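Extracellular sialidase/neuraminidase, putative (Aspergillus fumigatus, PDB 2XZI) hydrolyses sialic acid glycosides, probably as an exo-acting KDNase that favours the deaminated sugar KDN. Local coordinates at residues P16-A21 with G350-S355; I309-D314 with W379-P384; K141-D144 with R150-L153; M305-S310 with S339-T344. One frame throughout, in Å; residues are numbered along the deposited sequence. Where two conformers were deposited one is given.

Interaction 1. Residues P16-A21 with G350-S355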
loop_
_atom_site.group_PDB
_atom_site.type_symbol
_atom_site.label_atom_id
_atom_site.label_comp_id
_atom_site.label_asym_id
_atom_site.label_seq_id
_atom_site.Cartn_x
_atom_site.Cartn_y
_atom_site.Cartn_z
ATOM N N PRO A 16 6.199 -8.444 13.681
ATOM C CA PRO A 16 5.029 -8.802 12.851
ATOM C C PRO A 16 3.752 -8.132 13.368
ATOM O O PRO A 16 3.499 -8.109 14.592
ATOM C CB PRO A 16 4.938 -10.326 12.983
ATOM C CG PRO A 16 6.281 -10.745 13.555
ATOM C CD PRO A 16 6.768 -9.614 14.377
ATOM N N LEU A 17 2.970 -7.571 12.440
ATOM C CA LEU A 17 1.703 -6.955 12.816
ATOM C C LEU A 17 0.492 -7.748 12.323
ATOM O O LEU A 17 -0.584 -7.716 12.947
ATOM C CB LEU A 17 1.638 -5.496 12.336
ATOM C CG LEU A 17 0.403 -4.697 12.748
ATOM C CD1 LEU A 17 0.313 -4.641 14.278
ATOM C CD2 LEU A 17 0.409 -3.289 12.140
ATOM N N PHE A 18 0.642 -8.427 11.193
ATOM C CA PHE A 18 -0.410 -9.312 10.698
ATOM C C PHE A 18 0.200 -10.702 10.627
ATOM O O PHE A 18 1.083 -10.966 9.814
ATOM C CB PHE A 18 -0.939 -8.843 9.330
ATOM C CG PHE A 18 -1.648 -7.510 9.374
ATOM C CD1 PHE A 18 -0.938 -6.320 9.254
ATOM C CD2 PHE A 18 -3.027 -7.443 9.520
ATOM C CE1 PHE A 18 -1.590 -5.100 9.282
ATOM C CE2 PHE A 18 -3.705 -6.222 9.557
ATOM C CZ PHE A 18 -2.991 -5.038 9.431
ATOM N N ARG A 19 -0.248 -11.557 11.548
ATOM C CA ARG A 19 0.348 -12.859 11.818
ATOM C C ARG A 19 -0.460 -13.945 11.129
ATOM O O ARG A 19 -1.630 -14.154 11.450
ATOM C CB ARG A 19 0.377 -13.093 13.330
ATOM C CG ARG A 19 1.225 -12.053 14.072
ATOM C CD ARG A 19 1.185 -12.239 15.596
ATOM N NE ARG A 19 1.891 -13.459 15.998
ATOM C CZ ARG A 19 3.191 -13.541 16.277
ATOM N NH1 ARG A 19 3.967 -12.459 16.227
ATOM N NH2 ARG A 19 3.725 -14.716 16.598
ATOM N N SER A 20 0.187 -14.623 10.189
ATOM C CA SER A 20 -0.457 -15.672 9.381
ATOM C C SER A 20 -0.850 -16.901 10.217
ATOM O O SER A 20 -0.393 -17.065 11.359
ATOM C CB SER A 20 0.455 -16.067 8.208
ATOM O OG SER A 20 1.813 -16.137 8.616
ATOM N N ALA A 21 -1.688 -17.758 9.639
ATOM C CA ALA A 21 -2.282 -18.888 10.377
ATOM C C ALA A 21 -1.269 -19.885 10.975
ATOM O O ALA A 21 -1.600 -20.606 11.919
ATOM C CB ALA A 21 -3.320 -19.610 9.504
ATOM N N GLY A 350 6.884 4.966 9.498
ATOM C CA GLY A 350 6.258 3.698 9.800
ATOM C C GLY A 350 5.997 2.989 8.500
ATOM O O GLY A 350 5.404 3.560 7.595
ATOM N N ALA A 351 6.465 1.752 8.397
ATOM C CA ALA A 351 6.351 0.980 7.174
ATOM C C ALA A 351 5.754 -0.393 7.441
ATOM O O ALA A 351 6.142 -1.070 8.393
ATOM C CB ALA A 351 7.712 0.849 6.501
ATOM N N LEU A 352 4.822 -0.793 6.584
ATOM C CA LEU A 352 4.354 -2.172 6.520
ATOM C C LEU A 352 5.058 -2.844 5.371
ATOM O O LEU A 352 5.173 -2.261 4.298
ATOM C CB LEU A 352 2.840 -2.222 6.296
ATOM C CG LEU A 352 1.954 -1.756 7.432
ATOM C CD1 LEU A 352 0.511 -1.742 6.986
ATOM C CD2 LEU A 352 2.117 -2.629 8.708
ATOM N N VAL A 353 5.518 -4.076 5.596
ATOM C CA VAL A 353 6.270 -4.822 4.583
ATOM C C VAL A 353 5.835 -6.287 4.608
ATOM O O VAL A 353 5.807 -6.922 5.676
ATOM C CB VAL A 353 7.817 -4.747 4.811
ATOM C CG1 VAL A 353 8.567 -5.305 3.594
ATOM C CG2 VAL A 353 8.281 -3.314 5.109
ATOM N N GLU A 354 5.489 -6.813 3.436
ATOM C CA GLU A 354 5.188 -8.228 3.288
ATOM C C GLU A 354 6.370 -9.129 3.613
ATOM O O GLU A 354 7.534 -8.748 3.431
ATOM C CB GLU A 354 4.748 -8.529 1.854
ATOM C CG GLU A 354 3.423 -7.911 1.480
ATOM C CD GLU A 354 2.929 -8.404 0.107
ATOM O OE1 GLU A 354 3.768 -8.676 -0.777
ATOM O OE2 GLU A 354 1.706 -8.506 -0.097
ATOM N N SER A 355 6.035 -10.325 4.089
ATOM C CA SER A 355 7.001 -11.382 4.362
ATOM C C SER A 355 6.406 -12.727 3.940
ATOM O O SER A 355 5.208 -12.887 3.958
ATOM C CB SER A 355 7.321 -11.390 5.851
ATOM O OG SER A 355 8.464 -12.167 6.124
#

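Interaction 2. Residues I309-D314 with W379-P384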
loop_
_atom_site.group_PDB
_atom_site.type_symbol
_atom_site.label_atom_id
_atom_site.label_comp_id
_atom_site.label_asym_id
_atom_site.label_seq_id
_atom_site.Cartn_x
_atom_site.Cartn_y
_atom_site.Cartn_z
ATOM N N ILE A 309 16.065 8.003 0.301
ATOM C CA ILE A 309 15.720 9.430 0.385
ATOM C C ILE A 309 16.150 10.158 -0.888
ATOM O O ILE A 309 17.258 9.934 -1.404
ATOM C CB ILE A 309 16.368 10.118 1.608
ATOM C CG1 ILE A 309 15.925 9.461 2.934
ATOM C CG2 ILE A 309 16.093 11.626 1.619
ATOM C CD1 ILE A 309 16.891 9.692 4.127
ATOM N N SER A 310 15.272 11.019 -1.403
ATOM C CA SER A 310 15.701 11.983 -2.424
ATOM C C SER A 310 15.566 13.383 -1.870
ATOM O O SER A 310 14.549 13.701 -1.248
ATOM C CB SER A 310 14.864 11.878 -3.696
ATOM O OG SER A 310 15.297 12.863 -4.647
ATOM N N TYR A 311 16.561 14.223 -2.153
ATOM C CA TYR A 311 16.539 15.640 -1.812
ATOM C C TYR A 311 16.193 16.505 -3.025
ATOM O O TYR A 311 16.122 17.733 -2.912
ATOM C CB TYR A 311 17.905 16.057 -1.262
ATOM C CG TYR A 311 18.295 15.300 -0.028
ATOM C CD1 TYR A 311 17.769 15.651 1.208
ATOM C CD2 TYR A 311 19.172 14.215 -0.098
ATOM C CE1 TYR A 311 18.122 14.956 2.365
ATOM C CE2 TYR A 311 19.539 13.516 1.050
ATOM C CZ TYR A 311 19.005 13.884 2.266
ATOM O OH TYR A 311 19.374 13.190 3.391
ATOM N N ASP A 312 15.970 15.878 -4.171
ATOM C CA ASP A 312 15.720 16.617 -5.418
ATOM C C ASP A 312 14.318 17.185 -5.466
ATOM O O ASP A 312 13.363 16.524 -5.055
ATOM C CB ASP A 312 15.948 15.729 -6.641
ATOM C CG ASP A 312 17.403 15.356 -6.842
ATOM O OD1 ASP A 312 18.307 16.138 -6.461
ATOM O OD2 ASP A 312 17.647 14.278 -7.412
ATOM N N ALA A 313 14.187 18.399 -6.000
ATOM C CA ALA A 313 12.879 19.047 -6.082
ATOM C C ALA A 313 11.851 18.280 -6.922
ATOM O O ALA A 313 10.649 18.449 -6.731
ATOM C CB ALA A 313 13.039 20.475 -6.589
ATOM N N ASP A 314 12.352 17.451 -7.837
ATOM C CA ASP A 314 11.539 16.610 -8.715
ATOM C C ASP A 314 11.783 15.119 -8.454
ATOM O O ASP A 314 11.402 14.270 -9.262
ATOM C CB ASP A 314 11.861 16.924 -10.180
ATOM C CG ASP A 314 13.322 16.652 -10.539
ATOM O OD1 ASP A 314 14.155 16.358 -9.645
ATOM O OD2 ASP A 314 13.649 16.745 -11.743
ATOM N N TRP A 379 18.429 6.563 11.074
ATOM C CA TRP A 379 18.676 5.155 10.799
ATOM C C TRP A 379 18.982 4.928 9.313
ATOM O O TRP A 379 19.936 4.222 8.971
ATOM C CB TRP A 379 17.529 4.264 11.283
ATOM C CG TRP A 379 17.813 2.822 11.063
ATOM C CD1 TRP A 379 18.527 1.994 11.878
ATOM C CD2 TRP A 379 17.416 2.035 9.937
ATOM N NE1 TRP A 379 18.588 0.734 11.338
ATOM C CE2 TRP A 379 17.910 0.725 10.148
ATOM C CE3 TRP A 379 16.678 2.301 8.772
ATOM C CZ2 TRP A 379 17.696 -0.317 9.231
ATOM C CZ3 TRP A 379 16.450 1.261 7.869
ATOM C CH2 TRP A 379 16.957 -0.031 8.106
ATOM N N ILE A 380 18.211 5.547 8.424
ATOM C CA ILE A 380 18.469 5.393 6.996
ATOM C C ILE A 380 19.842 5.948 6.632
ATOM O O ILE A 380 20.625 5.289 5.941
ATOM C CB ILE A 380 17.424 6.123 6.135
ATOM C CG1 ILE A 380 16.006 5.630 6.458
ATOM C CG2 ILE A 380 17.721 5.917 4.647
ATOM C CD1 ILE A 380 14.870 6.403 5.728
ATOM N N LEU A 381 20.114 7.169 7.089
ATOM C CA LEU A 381 21.341 7.907 6.728
ATOM C C LEU A 381 22.635 7.313 7.271
ATOM O O LEU A 381 23.697 7.520 6.690
ATOM C CB LEU A 381 21.218 9.374 7.148
ATOM C CG LEU A 381 20.126 10.134 6.403
ATOM C CD1 LEU A 381 19.815 11.439 7.148
ATOM C CD2 LEU A 381 20.526 10.368 4.950
ATOM N N ASN A 382 22.545 6.579 8.374
ATOM C CA ASN A 382 23.706 5.922 8.962
ATOM C C ASN A 382 23.918 4.496 8.447
ATOM O O ASN A 382 24.728 3.740 8.994
ATOM C CB ASN A 382 23.629 6.022 10.487
ATOM C CG ASN A 382 23.984 7.421 10.968
ATOM O OD1 ASN A 382 25.139 7.843 10.873
ATOM N ND2 ASN A 382 22.993 8.160 11.469
ATOM N N GLY A 383 23.212 4.140 7.374
ATOM C CA GLY A 383 23.378 2.841 6.729
ATOM C C GLY A 383 24.788 2.701 6.164
ATOM O O GLY A 383 25.388 3.702 5.758
ATOM N N PRO A 384 25.315 1.467 6.128
ATOM C CA PRO A 384 26.707 1.196 5.751
ATOM C C PRO A 384 27.001 1.386 4.260
ATOM O O PRO A 384 28.161 1.354 3.866
ATOM C CB PRO A 384 26.881 -0.273 6.150
ATOM C CG PRO A 384 25.540 -0.848 5.989
ATOM C CD PRO A 384 24.610 0.226 6.492
#

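Interaction 3. Residues K141-D144 with R150-L153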
loop_
_atom_site.group_PDB
_atom_site.type_symbol
_atom_site.label_atom_id
_atom_site.label_comp_id
_atom_site.label_asym_id
_atom_site.label_seq_id
_atom_site.Cartn_x
_atom_site.Cartn_y
_atom_site.Cartn_z
ATOM N N LYS A 141 -13.665 -18.417 -13.789
ATOM C CA LYS A 141 -13.791 -17.752 -15.074
ATOM C C LYS A 141 -12.790 -16.608 -15.085
ATOM O O LYS A 141 -12.477 -16.048 -14.029
ATOM C CB LYS A 141 -15.201 -17.191 -15.253
ATOM C CG LYS A 141 -16.299 -18.257 -15.332
ATOM C CD LYS A 141 -17.695 -17.655 -15.258
ATOM C CE LYS A 141 -18.083 -17.235 -13.841
ATOM N NZ LYS A 141 -18.068 -18.346 -12.837
ATOM N N LYS A 142 -12.301 -16.248 -16.267
ATOM C CA LYS A 142 -11.406 -15.106 -16.411
ATOM C C LYS A 142 -12.170 -13.808 -16.208
ATOM O O LYS A 142 -13.266 -13.639 -16.713
ATOM C CB LYS A 142 -10.717 -15.126 -17.780
ATOM C CG LYS A 142 -9.621 -14.084 -17.924
ATOM C CD LYS A 142 -8.875 -14.190 -19.258
ATOM C CE LYS A 142 -7.790 -13.111 -19.334
ATOM N NZ LYS A 142 -6.876 -13.254 -20.510
ATOM N N ILE A 143 -11.587 -12.894 -15.434
ATOM C CA ILE A 143 -12.133 -11.553 -15.299
ATOM C C ILE A 143 -12.409 -10.998 -16.701
ATOM O O ILE A 143 -11.560 -11.080 -17.593
ATOM C CB ILE A 143 -11.153 -10.656 -14.503
ATOM C CG1 ILE A 143 -11.151 -11.039 -13.013
ATOM C CG2 ILE A 143 -11.487 -9.180 -14.674
ATOM C CD1 ILE A 143 -12.307 -10.540 -12.218
ATOM N N ASP A 144 -13.611 -10.472 -16.894
ATOM C CA ASP A 144 -14.024 -9.988 -18.217
ATOM C C ASP A 144 -14.732 -8.645 -18.098
ATOM O O ASP A 144 -14.744 -8.043 -17.027
ATOM C CB ASP A 144 -14.878 -11.053 -18.944
ATOM C CG ASP A 144 -16.184 -11.367 -18.229
ATOM O OD1 ASP A 144 -16.763 -10.499 -17.540
ATOM O OD2 ASP A 144 -16.657 -12.525 -18.369
ATOM N N ARG A 150 -16.195 -8.240 -14.030
ATOM C CA ARG A 150 -15.143 -7.208 -14.097
ATOM C C ARG A 150 -14.674 -6.853 -12.711
ATOM O O ARG A 150 -15.329 -7.178 -11.718
ATOM C CB ARG A 150 -15.615 -5.937 -14.813
ATOM C CG ARG A 150 -16.695 -5.138 -14.081
ATOM C CD ARG A 150 -17.215 -3.959 -14.905
ATOM N NE ARG A 150 -16.164 -2.971 -15.169
ATOM C CZ ARG A 150 -16.354 -1.719 -15.581
ATOM N NH1 ARG A 150 -17.574 -1.238 -15.784
ATOM N NH2 ARG A 150 -15.314 -0.925 -15.760
ATOM N N ARG A 151 -13.521 -6.197 -12.650
ATOM C CA ARG A 151 -13.058 -5.621 -11.396
ATOM C C ARG A 151 -13.810 -4.319 -11.116
ATOM O O ARG A 151 -13.899 -3.433 -11.984
ATOM C CB ARG A 151 -11.547 -5.421 -11.438
ATOM C CG ARG A 151 -10.789 -6.737 -11.413
ATOM C CD ARG A 151 -10.406 -7.124 -9.994
ATOM N NE ARG A 151 -9.264 -6.324 -9.556
ATOM C CZ ARG A 151 -8.664 -6.437 -8.376
ATOM N NH1 ARG A 151 -9.133 -7.286 -7.464
ATOM N NH2 ARG A 151 -7.612 -5.678 -8.117
ATOM N N HIS A 152 -14.359 -4.217 -9.910
ATOM C CA HIS A 152 -15.093 -3.018 -9.458
ATOM C C HIS A 152 -14.209 -2.159 -8.583
ATOM O O HIS A 152 -13.208 -2.635 -8.066
ATOM C CB HIS A 152 -16.352 -3.413 -8.676
ATOM C CG HIS A 152 -17.413 -4.037 -9.525
ATOM N ND1 HIS A 152 -18.711 -3.571 -9.543
ATOM C CD2 HIS A 152 -17.376 -5.088 -10.380
ATOM C CE1 HIS A 152 -19.423 -4.294 -10.388
ATOM N NE2 HIS A 152 -18.643 -5.229 -10.899
ATOM N N LEU A 153 -14.590 -0.894 -8.453
ATOM C CA LEU A 153 -13.927 0.073 -7.606
ATOM C C LEU A 153 -14.937 0.543 -6.584
ATOM O O LEU A 153 -16.007 1.059 -6.938
ATOM C CB LEU A 153 -13.424 1.264 -8.438
ATOM C CG LEU A 153 -12.746 2.375 -7.626
ATOM C CD1 LEU A 153 -11.345 1.926 -7.263
ATOM C CD2 LEU A 153 -12.674 3.636 -8.409
#

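Interaction 4. Residues M305-S310 with S339-T344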
loop_
_atom_site.group_PDB
_atom_site.type_symbol
_atom_site.label_atom_id
_atom_site.label_comp_id
_atom_site.label_asym_id
_atom_site.label_seq_id
_atom_site.Cartn_x
_atom_site.Cartn_y
_atom_site.Cartn_z
ATOM N N MET A 305 14.553 -5.449 0.031
ATOM C CA MET A 305 13.855 -4.231 0.454
ATOM C C MET A 305 14.832 -3.140 0.856
ATOM O O MET A 305 15.734 -3.363 1.659
ATOM C CB MET A 305 12.903 -4.509 1.627
ATOM C CG MET A 305 11.738 -5.458 1.321
ATOM S SD MET A 305 10.819 -5.089 -0.183
ATOM C CE MET A 305 10.083 -3.484 0.225
ATOM N N ARG A 306 14.629 -1.947 0.295
ATOM C CA ARG A 306 15.529 -0.824 0.485
ATOM C C ARG A 306 14.713 0.441 0.600
ATOM O O ARG A 306 13.927 0.742 -0.303
ATOM C CB ARG A 306 16.415 -0.700 -0.746
ATOM C CG ARG A 306 17.504 0.373 -0.654
ATOM C CD ARG A 306 18.856 -0.238 -0.276
ATOM N NE ARG A 306 19.361 -1.126 -1.325
ATOM C CZ ARG A 306 19.919 -0.717 -2.468
ATOM N NH1 ARG A 306 20.069 0.581 -2.738
ATOM N NH2 ARG A 306 20.318 -1.623 -3.355
ATOM N N VAL A 307 14.911 1.174 1.688
ATOM C CA VAL A 307 14.270 2.482 1.856
ATOM C C VAL A 307 15.281 3.566 1.483
ATOM O O VAL A 307 16.451 3.458 1.856
ATOM C CB VAL A 307 13.690 2.657 3.290
ATOM C CG1 VAL A 307 14.797 2.704 4.370
ATOM C CG2 VAL A 307 12.797 3.888 3.342
ATOM N N ARG A 308 14.834 4.589 0.751
ATOM C CA ARG A 308 15.712 5.619 0.203
ATOM C C ARG A 308 15.163 7.018 0.392
ATOM O O ARG A 308 13.940 7.200 0.543
ATOM C CB ARG A 308 15.844 5.425 -1.304
ATOM C CG ARG A 308 16.348 4.053 -1.749
ATOM C CD ARG A 308 16.256 4.048 -3.249
ATOM N NE ARG A 308 16.486 2.768 -3.902
ATOM C CZ ARG A 308 17.605 2.449 -4.542
ATOM N NH1 ARG A 308 18.640 3.296 -4.554
ATOM N NH2 ARG A 308 17.682 1.285 -5.178
ATOM N N ILE A 309 16.065 8.003 0.301
ATOM C CA ILE A 309 15.720 9.430 0.385
ATOM C C ILE A 309 16.150 10.158 -0.888
ATOM O O ILE A 309 17.258 9.934 -1.404
ATOM C CB ILE A 309 16.368 10.118 1.608
ATOM C CG1 ILE A 309 15.925 9.461 2.934
ATOM C CG2 ILE A 309 16.093 11.626 1.619
ATOM C CD1 ILE A 309 16.891 9.692 4.127
ATOM N N SER A 310 15.272 11.019 -1.403
ATOM C CA SER A 310 15.701 11.983 -2.424
ATOM C C SER A 310 15.566 13.383 -1.870
ATOM O O SER A 310 14.549 13.701 -1.248
ATOM C CB SER A 310 14.864 11.878 -3.696
ATOM O OG SER A 310 15.297 12.863 -4.647
ATOM N N SER A 339 4.733 -2.955 0.070
ATOM C CA SER A 339 5.010 -2.137 1.237
ATOM C C SER A 339 4.147 -0.886 1.254
ATOM O O SER A 339 3.554 -0.512 0.240
ATOM C CB SER A 339 6.492 -1.745 1.256
ATOM O OG SER A 339 6.775 -0.888 0.156
ATOM N N SER A 340 4.093 -0.241 2.421
ATOM C CA SER A 340 3.370 1.016 2.600
ATOM C C SER A 340 4.063 1.824 3.678
ATOM O O SER A 340 4.511 1.258 4.676
ATOM C CB SER A 340 1.913 0.751 2.986
ATOM O OG SER A 340 1.149 1.948 2.998
ATOM N N MET A 341 4.169 3.136 3.467
ATOM C CA MET A 341 4.778 4.013 4.463
ATOM C C MET A 341 3.898 5.183 4.871
ATOM O O MET A 341 3.142 5.735 4.060
ATOM C CB MET A 341 6.101 4.612 3.943
ATOM C CG MET A 341 7.186 3.596 3.644
ATOM S SD MET A 341 8.681 4.421 3.075
ATOM C CE MET A 341 8.189 4.983 1.430
ATOM N N THR A 342 4.062 5.579 6.124
ATOM C CA THR A 342 3.470 6.801 6.670
ATOM C C THR A 342 4.489 7.507 7.570
ATOM O O THR A 342 5.457 6.904 8.036
ATOM C CB THR A 342 2.168 6.517 7.446
ATOM O OG1 THR A 342 1.516 7.762 7.747
ATOM C CG2 THR A 342 2.467 5.785 8.739
ATOM N N LYS A 343 4.278 8.800 7.800
ATOM C CA LYS A 343 4.960 9.462 8.893
ATOM C C LYS A 343 4.190 9.202 10.171
ATOM O O LYS A 343 2.961 9.225 10.159
ATOM C CB LYS A 343 5.017 10.965 8.651
ATOM C CG LYS A 343 5.834 11.362 7.454
ATOM C CD LYS A 343 6.027 12.863 7.390
ATOM C CE LYS A 343 4.780 13.564 6.892
ATOM N NZ LYS A 343 5.070 14.982 6.557
ATOM N N THR A 344 4.903 8.956 11.263
ATOM C CA THR A 344 4.267 8.793 12.571
ATOM C C THR A 344 4.260 10.128 13.293
ATOM O O THR A 344 4.957 11.073 12.896
ATOM C CB THR A 344 5.029 7.794 13.465
ATOM O OG1 THR A 344 6.316 8.336 13.801
ATOM C CG2 THR A 344 5.202 6.443 12.769
#

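Interaction 1. Residues P16-A21 with G350-S355
L17 O is hydrogen-bonded to K73 NZ of the adjacent sheet, while the side chain of the same residue turns to strand 350-355 and meets L352. That meeting, and everything else across the two segments, is purely apolar. L17 CD2 lies 3.9 Å from L352 CD2, methyl against methyl, with the two side chains passing at a slant. With its CG opposite the backbone N (chi1 -176°), L17 sends this branch toward the strand 350-355. The same L352 CD2 sits at the edge of the F18 ring, near its plane, 4.5 Å from F18 CE1; no face stacking is involved.

Strands 12-18 and 349-356 flank strand 368-375, so the side chains meet over that middle strand. L17 and F18 both face I370 in a classic beta bulge. This N-terminal strand completes a sheet otherwise built from the C-terminal part of the chain, the "Velcro" closure of a beta-propeller. Two residues on from L352, the E354 carboxylate is bonded to R39, I40 and Y338, all of which line the deamino-alpha-neuraminic acid pocket, making E354 a second-shell residue of that site. The two segments thus meet by apolar packing alone, over a summed buried surface of just 87 Å²; the polar part of the closure lies in the backbone bonds of L17 and F18 to I370 on the strand between them.

Interaction 2. Residues I309-D314 with W379-P384
The hydroxyl of Y311 rests against a methyl group, Y311 OH 3.4 Å from L381 CD2, although the same oxygen is hydrogen-bonded to D3 OD2 near the N-terminus. The two side chains approach from opposite directions, the phenol reaching out from one segment and the leucine from the other. The contact joins the end of strand 305-310, in one blade of the beta-propeller, to the short C-terminal helix 377-381.

The centre of the packing is I309. Its CD1 touches both aliphatic neighbours of the helix, at 3.8 Å from L381 CD2 and 3.9 Å from I380 CG2. This methyl is delivered by an ethyl arm standing opposite the carbonyl carbon (chi1 -59°), while the other branch, I309 CG2, turns back to one face of the Y311 ring, 3.7 Å above its plane and displaced toward the rim. I309 therefore serves two surfaces, one branch supporting the tyrosine in its own segment and the other meeting the helix. L381 crosses it at about a right angle; I380 meets it more obliquely.

No hydrogen bond runs between the segments. At the helix end G383 N bonds back to I380 O at 3.2 Å, and N382, the first residue to leave helical backbone angles, reaches outside partners, its ND2 bonding to S378 O and K6 O. On the strand side the chain leaves through an ST turn, in which D312 N donates to S310 OG at 3.1 Å with an N-H...O angle of 158°.

Interaction 3. Residues K141-D144 with R150-L153
D144 and R150 meet most tightly through the backbone: D144 O lies 3.1 Å from R150 CA and 3.2 Å from R150 CB. The nearby amide does not turn this into a hydrogen bond, for R150 N is 3.3 Å from D144 O but at a poor angle. Beside it is a looser apolar patch, where I143 CG2 comes within 4.1 Å of R151 CG.

The segments flank a short connection between strand 141-142, paired in parallel with 126-127, and strand 152-158 of a propeller blade. Here the loop closes on itself beside the sugar pocket: the R151 side chain is about 5 Å from a bound deamino-alpha-neuraminic acid. R151 bends at chi2 (-93°) and again at chi3, and there is a cation-pi contact to W182, a pocket residue. I143 thus packs against the stem of an arginine whose NE, NH1 and NH2 are each hydrogen-bonded elsewhere, to D183 O, N122 OD1 and N104 OD1 respectively.

Toward solvent the contact thins out at D144, which is partly exposed: its CB points away from the 150-153 segment, and its OD1 is hydrogen-bonded to T146 OG1.

Interaction 4. Residues M305-S310 with S339-T344
Strands 305-310 and 339-343 run in the same general sense, with M305 CA 9.1 Å from S339 CA and V307 CA 10.0 Å from M341 CA. Such spacing is too wide for backbone pairing and fits two sheets packed face to face, with M305 and V307 facing S339 and M341.

M305 makes the first contact. Its chain is bent at both chi2 (-48°) and chi3 (-65°), and the methyl CE arrives 4.1 Å from S339 CB. The serine takes part through its carbon; S339 OG is instead hydrogen-bonded to S279 OG, so this buried hydroxyl has its partner in the blade of strand 305-310.

These are neighbouring blades of the propeller, one formed by strands 279-284, 290-294, 305-310 and 322-323, the other carrying strand 334-343. L294 touches both M305 and S339, so strand 290-294 contributes to the same interface. M305 is about 9 Å from a bound deamino-alpha-neuraminic acid, which places this end near the pocket.

At the second contact M341 runs out extended through chi2 (-179°) and offers its sulfur rather than its terminal methyl: M341 SD lies 4.2 Å from V307 CG2, the valine branch that stands opposite its own backbone N. I292, from the same strand as L294, touches both V307 and M341.

Overall arrangement
Interactions 1, 2 and 4 form a connected region of the propeller. Interactions 1 and 4, with centres 15 Å apart, share the sheet in which strands 334-343 and 349-356 are neighbours, and probable backbone hydrogen bonds (G350 N to T342 O, L352 N to S340 O) join them. Interactions 2 and 4, about 10 Å between centres, both use strand 305-310 and share I309 and S310. Interaction 3 lies apart, 40 Å from interaction 2 between centres and across the chain's centre. Along the chain, interactions 3 and 4 are nested within interaction 1, which closes the ring, while interaction 2 crosses it and ties the C-terminal helix to a blade.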